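Long-range contacts in putative decarboxylase involved in desferrioxamine biosynthesis (Erwinia amylovora, PDB 5O5C), which probably decarboxylates lysine with the help of pyridoxal 5'-phosphate, a step of desferrioxamine biosynthesis in the fire blight pathogen: residues Met176-Ala181 with Lys221-Leu226; Ala205-Phe210 with Ile262-Val267. All coordinates share one frame; numbering follows the deposited sequence.

Interactions 1 and 2 form two successive layers of one domain, their centres about 11 Å apart. Interaction 1 joins helices 170-189 and 218-225; interaction 2 pairs strands 207-212 and 262-269 in the seven-stranded mixed sheet beneath them. Their segments alternate along the chain (176-181, 205-210, 221-226, 262-267), and strand 207-212 leads on to helix 218-225. M178 and M223 both rest on V209, M178 also meets V267, and the methyl group of A181 faces that of A265. The example illustrates how a helix layer keyed onto a sheet lies beside the cofactor site: T171, in the first turn of helix 170-189, and H216, between strand 207-212 and helix 218-225, both bind pyridoxal phosphate.

Interaction 1 (Met176-Ala181 with Lys221-Leu226); sequences MAMLLA and KSMAIL
M178 faces S222 and L179 faces L226, each pair with its CA atoms 6.9 Å apart, where helix 170-189 runs past the last turn of helix 218-225. No hydrogen bond crosses between the segments; the join is apolar, made by side chains against one another and, from L226, against the main chain. M178 and M223 are both folded thioethers, and they cross at about a right angle. Bends at chi2 (-55°) and chi3 (-62°) curl M178 back on itself, and the sulfur of M223 lies against both ends of the curl: M223 SD is 3.7 Å from M178 CB and a very short 3.2 Å from M178 CE, a value whose exact size is doubtful. S222 offers its CB to M178 CG at 4.3 Å, while its hydroxyl is engaged by S218 O within its own helix.

This is the helical layer on one face of the large-domain sheet of a fold type I pyridoxal-phosphate enzyme, and V209 of strand 207-212 lies under both methionines. The cofactor is close by, about 9 Å from the side chain of S222.

L226, just beyond the helix end, divides its two methyls between M178 and L179. L226 CD1 lies 3.5 Å from M178 CB and also touches the backbone there, whereas L226 CD2 meets L179 CD1 at 3.7 Å, the two leucines again crossing nearly at right angles. R182 binds L226 O, and R182 of the second subunit binds the carbonyls of A224 and I225; L179 also packs on I225 of that second subunit.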
loop_
_atom_site.group_PDB
_atom_site.type_symbol
_atom_site.label_atom_id
_atom_site.label_comp_id
_atom_site.label_asym_id
_atom_site.label_seq_id
_atom_site.Cartn_x
_atom_site.Cartn_y
_atom_site.Cartn_z
ATOM N N MET B 176 -3.484 -2.779 11.850
ATOM C CA MET B 176 -4.820 -3.368 11.898
ATOM C C MET B 176 -4.921 -4.217 13.146
ATOM O O MET B 176 -5.969 -4.204 13.805
ATOM C CB MET B 176 -5.132 -4.217 10.658
ATOM C CG MET B 176 -5.255 -3.465 9.365
ATOM S SD MET B 176 -5.676 -4.689 8.115
ATOM C CE MET B 176 -5.728 -3.744 6.598
ATOM N N ALA B 177 -3.819 -4.891 13.500
ATOM C CA ALA B 177 -3.752 -5.713 14.732
ATOM C C ALA B 177 -3.982 -4.937 16.034
ATOM O O ALA B 177 -4.779 -5.380 16.915
ATOM C CB ALA B 177 -2.463 -6.519 14.816
ATOM N N MET B 178 -3.337 -3.779 16.168
ATOM C CA MET B 178 -3.539 -2.990 17.364
ATOM C C MET B 178 -4.919 -2.280 17.326
ATOM O O MET B 178 -5.507 -2.016 18.369
ATOM C CB MET B 178 -2.398 -2.003 17.556
ATOM C CG MET B 178 -1.014 -2.643 17.667
ATOM S SD MET B 178 -0.908 -3.889 18.963
ATOM C CE MET B 178 -1.243 -3.028 20.402
ATOM N N LEU B 179 -5.442 -2.030 16.122
ATOM C CA LEU B 179 -6.720 -1.411 15.958
ATOM C C LEU B 179 -7.827 -2.372 16.477
ATOM O O LEU B 179 -8.649 -1.978 17.317
ATOM C CB LEU B 179 -6.943 -1.004 14.518
ATOM C CG LEU B 179 -8.315 -0.460 14.074
ATOM C CD1 LEU B 179 -8.853 0.718 14.852
ATOM C CD2 LEU B 179 -8.182 -0.119 12.594
ATOM N N LEU B 180 -7.785 -3.609 15.987
ATOM C CA LEU B 180 -8.678 -4.651 16.415
ATOM C C LEU B 180 -8.521 -4.930 17.907
ATOM O O LEU B 180 -9.515 -5.025 18.585
ATOM C CB LEU B 180 -8.521 -5.932 15.606
ATOM C CG LEU B 180 -9.357 -6.005 14.340
ATOM C CD1 LEU B 180 -9.102 -4.817 13.445
ATOM C CD2 LEU B 180 -9.127 -7.272 13.542
ATOM N N ALA B 181 -7.296 -5.019 18.421
ATOM C CA ALA B 181 -7.102 -5.265 19.875
ATOM C C ALA B 181 -7.734 -4.178 20.664
ATOM O O ALA B 181 -8.454 -4.465 21.577
ATOM C CB ALA B 181 -5.634 -5.372 20.254
ATOM N N LYS B 221 4.534 2.986 16.504
ATOM C CA LYS B 221 3.962 3.905 15.499
ATOM C C LYS B 221 2.461 3.706 15.395
ATOM O O LYS B 221 1.695 4.675 15.285
ATOM C CB LYS B 221 4.605 3.730 14.119
ATOM C CG LYS B 221 6.115 3.984 14.034
ATOM C CD LYS B 221 6.680 3.703 12.633
ATOM C CE LYS B 221 7.797 4.669 12.268
ATOM N NZ LYS B 221 8.665 4.236 11.136
ATOM N N SER B 222 2.022 2.453 15.444
ATOM C CA SER B 222 0.607 2.149 15.320
ATOM C C SER B 222 -0.179 2.693 16.518
ATOM O O SER B 222 -1.241 3.233 16.304
ATOM C CB SER B 222 0.315 0.662 15.194
ATOM O OG SER B 222 0.907 0.114 14.049
ATOM N N MET B 223 0.345 2.543 17.741
ATOM C CA MET B 223 -0.304 3.087 18.955
ATOM C C MET B 223 -0.285 4.600 18.969
ATOM O O MET B 223 -1.212 5.196 19.531
ATOM C CB MET B 223 0.339 2.598 20.238
ATOM C CG MET B 223 0.467 1.135 20.464
ATOM S SD MET B 223 -0.969 0.125 20.226
ATOM C CE MET B 223 -1.969 0.724 21.546
ATOM N N ALA B 224 0.696 5.242 18.309
ATOM C CA ALA B 224 0.602 6.709 18.057
ATOM C C ALA B 224 -0.578 7.103 17.236
ATOM O O ALA B 224 -1.356 8.015 17.588
ATOM C CB ALA B 224 1.839 7.260 17.444
ATOM N N ILE B 225 -0.722 6.402 16.118
ATOM C CA ILE B 225 -1.814 6.637 15.255
ATOM C C ILE B 225 -3.180 6.386 15.956
ATOM O O ILE B 225 -4.120 7.153 15.788
ATOM C CB ILE B 225 -1.642 5.794 13.990
ATOM C CG1 ILE B 225 -0.430 6.286 13.193
ATOM C CG2 ILE B 225 -2.848 5.892 13.088
ATOM C CD1 ILE B 225 -0.014 5.250 12.183
ATOM N N LEU B 226 -3.263 5.324 16.757
ATOM C CA LEU B 226 -4.487 4.981 17.401
ATOM C C LEU B 226 -4.853 5.881 18.551
ATOM O O LEU B 226 -5.820 5.615 19.214
ATOM C CB LEU B 226 -4.459 3.522 17.864
ATOM C CG LEU B 226 -4.370 2.502 16.749
ATOM C CD1 LEU B 226 -3.830 1.175 17.174
ATOM C CD2 LEU B 226 -5.704 2.338 16.079
#

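Interaction 2 (Ala205-Phe210 with Ile262-Val267); sequences AKWRVF and IPVAVV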
loop_
_atom_site.group_PDB
_atom_site.type_symbol
_atom_site.label_atom_id
_atom_site.label_comp_id
_atom_site.label_asym_id
_atom_site.label_seq_id
_atom_site.Cartn_x
_atom_site.Cartn_y
_atom_site.Cartn_z
ATOM N N ALA B 205 -6.812 5.866 28.279
ATOM C CA ALA B 205 -5.470 6.239 28.662
ATOM C C ALA B 205 -4.801 5.179 29.559
ATOM O O ALA B 205 -3.598 5.186 29.706
ATOM C CB ALA B 205 -5.450 7.603 29.309
ATOM N N LYS B 206 -5.564 4.252 30.139
ATOM C CA LYS B 206 -4.954 3.246 31.015
ATOM C C LYS B 206 -4.487 2.007 30.265
ATOM O O LYS B 206 -3.679 1.262 30.798
ATOM C CB LYS B 206 -5.912 2.860 32.123
ATOM C CG LYS B 206 -6.395 4.017 32.988
ATOM C CD LYS B 206 -7.535 3.535 33.884
ATOM C CE LYS B 206 -7.723 4.371 35.134
ATOM N NZ LYS B 206 -8.859 3.815 35.941
ATOM N N TRP B 207 -4.962 1.803 29.024
ATOM C CA TRP B 207 -4.737 0.542 28.320
ATOM C C TRP B 207 -3.264 0.367 28.012
ATOM O O TRP B 207 -2.574 1.297 27.679
ATOM C CB TRP B 207 -5.589 0.444 27.034
ATOM C CG TRP B 207 -7.077 0.521 27.279
ATOM C CD1 TRP B 207 -7.707 0.372 28.470
ATOM C CD2 TRP B 207 -8.098 0.732 26.315
ATOM N NE1 TRP B 207 -9.046 0.538 28.329
ATOM C CE2 TRP B 207 -9.325 0.755 27.011
ATOM C CE3 TRP B 207 -8.107 0.927 24.929
ATOM C CZ2 TRP B 207 -10.538 0.961 26.377
ATOM C CZ3 TRP B 207 -9.303 1.125 24.297
ATOM C CH2 TRP B 207 -10.522 1.123 25.023
ATOM N N ARG B 208 -2.772 -0.846 28.160
ATOM C CA ARG B 208 -1.369 -1.112 27.926
ATOM C C ARG B 208 -1.191 -2.303 27.026
ATOM O O ARG B 208 -1.865 -3.296 27.183
ATOM C CB ARG B 208 -0.611 -1.293 29.250
ATOM C CG ARG B 208 -0.459 0.017 30.034
ATOM C CD ARG B 208 0.449 1.034 29.335
ATOM N NE ARG B 208 0.622 2.294 30.066
ATOM C CZ ARG B 208 -0.197 3.352 30.011
ATOM N NH1 ARG B 208 -1.314 3.347 29.281
ATOM N NH2 ARG B 208 0.092 4.429 30.716
ATOM N N VAL B 209 -0.239 -2.174 26.114
ATOM C CA VAL B 209 0.206 -3.254 25.211
ATOM C C VAL B 209 1.628 -3.657 25.551
ATOM O O VAL B 209 2.463 -2.821 25.819
ATOM C CB VAL B 209 0.141 -2.819 23.742
ATOM C CG1 VAL B 209 0.777 -3.837 22.804
ATOM C CG2 VAL B 209 -1.324 -2.525 23.367
ATOM N N PHE B 210 1.905 -4.948 25.512
ATOM C CA PHE B 210 3.222 -5.453 25.876
ATOM C C PHE B 210 3.912 -5.973 24.629
ATOM O O PHE B 210 3.332 -6.747 23.862
ATOM C CB PHE B 210 3.123 -6.561 26.922
ATOM C CG PHE B 210 2.408 -6.148 28.154
ATOM C CD1 PHE B 210 1.035 -6.258 28.224
ATOM C CD2 PHE B 210 3.094 -5.635 29.243
ATOM C CE1 PHE B 210 0.351 -5.852 29.346
ATOM C CE2 PHE B 210 2.412 -5.243 30.383
ATOM C CZ PHE B 210 1.033 -5.358 30.436
ATOM N N ILE B 262 -4.415 -1.131 32.731
ATOM C CA ILE B 262 -5.250 -2.204 32.224
ATOM C C ILE B 262 -4.482 -2.922 31.099
ATOM O O ILE B 262 -4.210 -2.319 30.076
ATOM C CB ILE B 262 -6.610 -1.651 31.729
ATOM C CG1 ILE B 262 -7.390 -1.002 32.885
ATOM C CG2 ILE B 262 -7.436 -2.758 31.115
ATOM C CD1 ILE B 262 -8.728 -0.388 32.492
ATOM N N PRO B 263 -4.130 -4.202 31.290
ATOM C CA PRO B 263 -3.433 -4.900 30.222
ATOM C C PRO B 263 -4.437 -5.359 29.192
ATOM O O PRO B 263 -5.456 -5.976 29.527
ATOM C CB PRO B 263 -2.760 -6.086 30.931
ATOM C CG PRO B 263 -3.420 -6.182 32.272
ATOM C CD PRO B 263 -4.389 -5.075 32.437
ATOM N N VAL B 264 -4.137 -5.043 27.943
ATOM C CA VAL B 264 -5.082 -5.214 26.832
ATOM C C VAL B 264 -4.541 -6.183 25.761
ATOM O O VAL B 264 -5.313 -6.938 25.129
ATOM C CB VAL B 264 -5.423 -3.779 26.297
ATOM C CG1 VAL B 264 -6.117 -3.781 24.964
ATOM C CG2 VAL B 264 -6.273 -3.046 27.310
ATOM N N ALA B 265 -3.228 -6.160 25.534
ATOM C CA ALA B 265 -2.624 -6.962 24.501
ATOM C C ALA B 265 -1.124 -7.192 24.625
ATOM O O ALA B 265 -0.325 -6.342 25.146
ATOM C CB ALA B 265 -2.952 -6.349 23.147
ATOM N N VAL B 266 -0.734 -8.318 24.061
ATOM C CA VAL B 266 0.658 -8.673 23.876
ATOM C C VAL B 266 1.041 -8.875 22.388
ATOM O O VAL B 266 0.440 -9.654 21.678
ATOM C CB VAL B 266 1.041 -9.971 24.630
ATOM C CG1 VAL B 266 2.522 -10.233 24.447
ATOM C CG2 VAL B 266 0.732 -9.867 26.118
ATOM N N VAL B 267 2.089 -8.191 21.943
ATOM C CA VAL B 267 2.679 -8.517 20.669
ATOM C C VAL B 267 3.852 -9.436 20.869
ATOM O O VAL B 267 4.842 -9.063 21.512
ATOM C CB VAL B 267 3.084 -7.283 19.862
ATOM C CG1 VAL B 267 3.870 -7.684 18.625
ATOM C CG2 VAL B 267 1.860 -6.453 19.539
#
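K206 O accepts I262 N at 3.2 Å, the first of five backbone hydrogen bonds that join these parallel neighbours in the sheet. I262 O then receives R208 N at 2.8 Å. R208 O takes V264 N. Here a beta bulge intervenes: R208 pairs with P263 but V209 with A265, and V264, with its helix-like psi of -35°, is the extra residue. The ladder resumes with F210 N to A265 O and V267 N to F210 O, each 2.7 Å.

Apolar contacts fill both faces. Toward helix 170-189, V264 CG2 reaches W207 CB at 3.6 Å, and the indole lies alongside I262 and meets W185 edge-to-face. Toward helix 246-258, the F210 ring lies beside P263, whose CB comes in the ring plane to CE1 of F210 at 3.5 Å.

Within its own segment, R208 NH1 grips two carbonyls, A205 O (3.0 Å) and W207 O (2.9 Å), tying the 3-10 segment to the start of the strand.

Because F210 N goes to A265 O and F210 O to V267 N, each one residue further on than an unbulged ladder would give, the bonding continues past V264 and the bulge costs no rung.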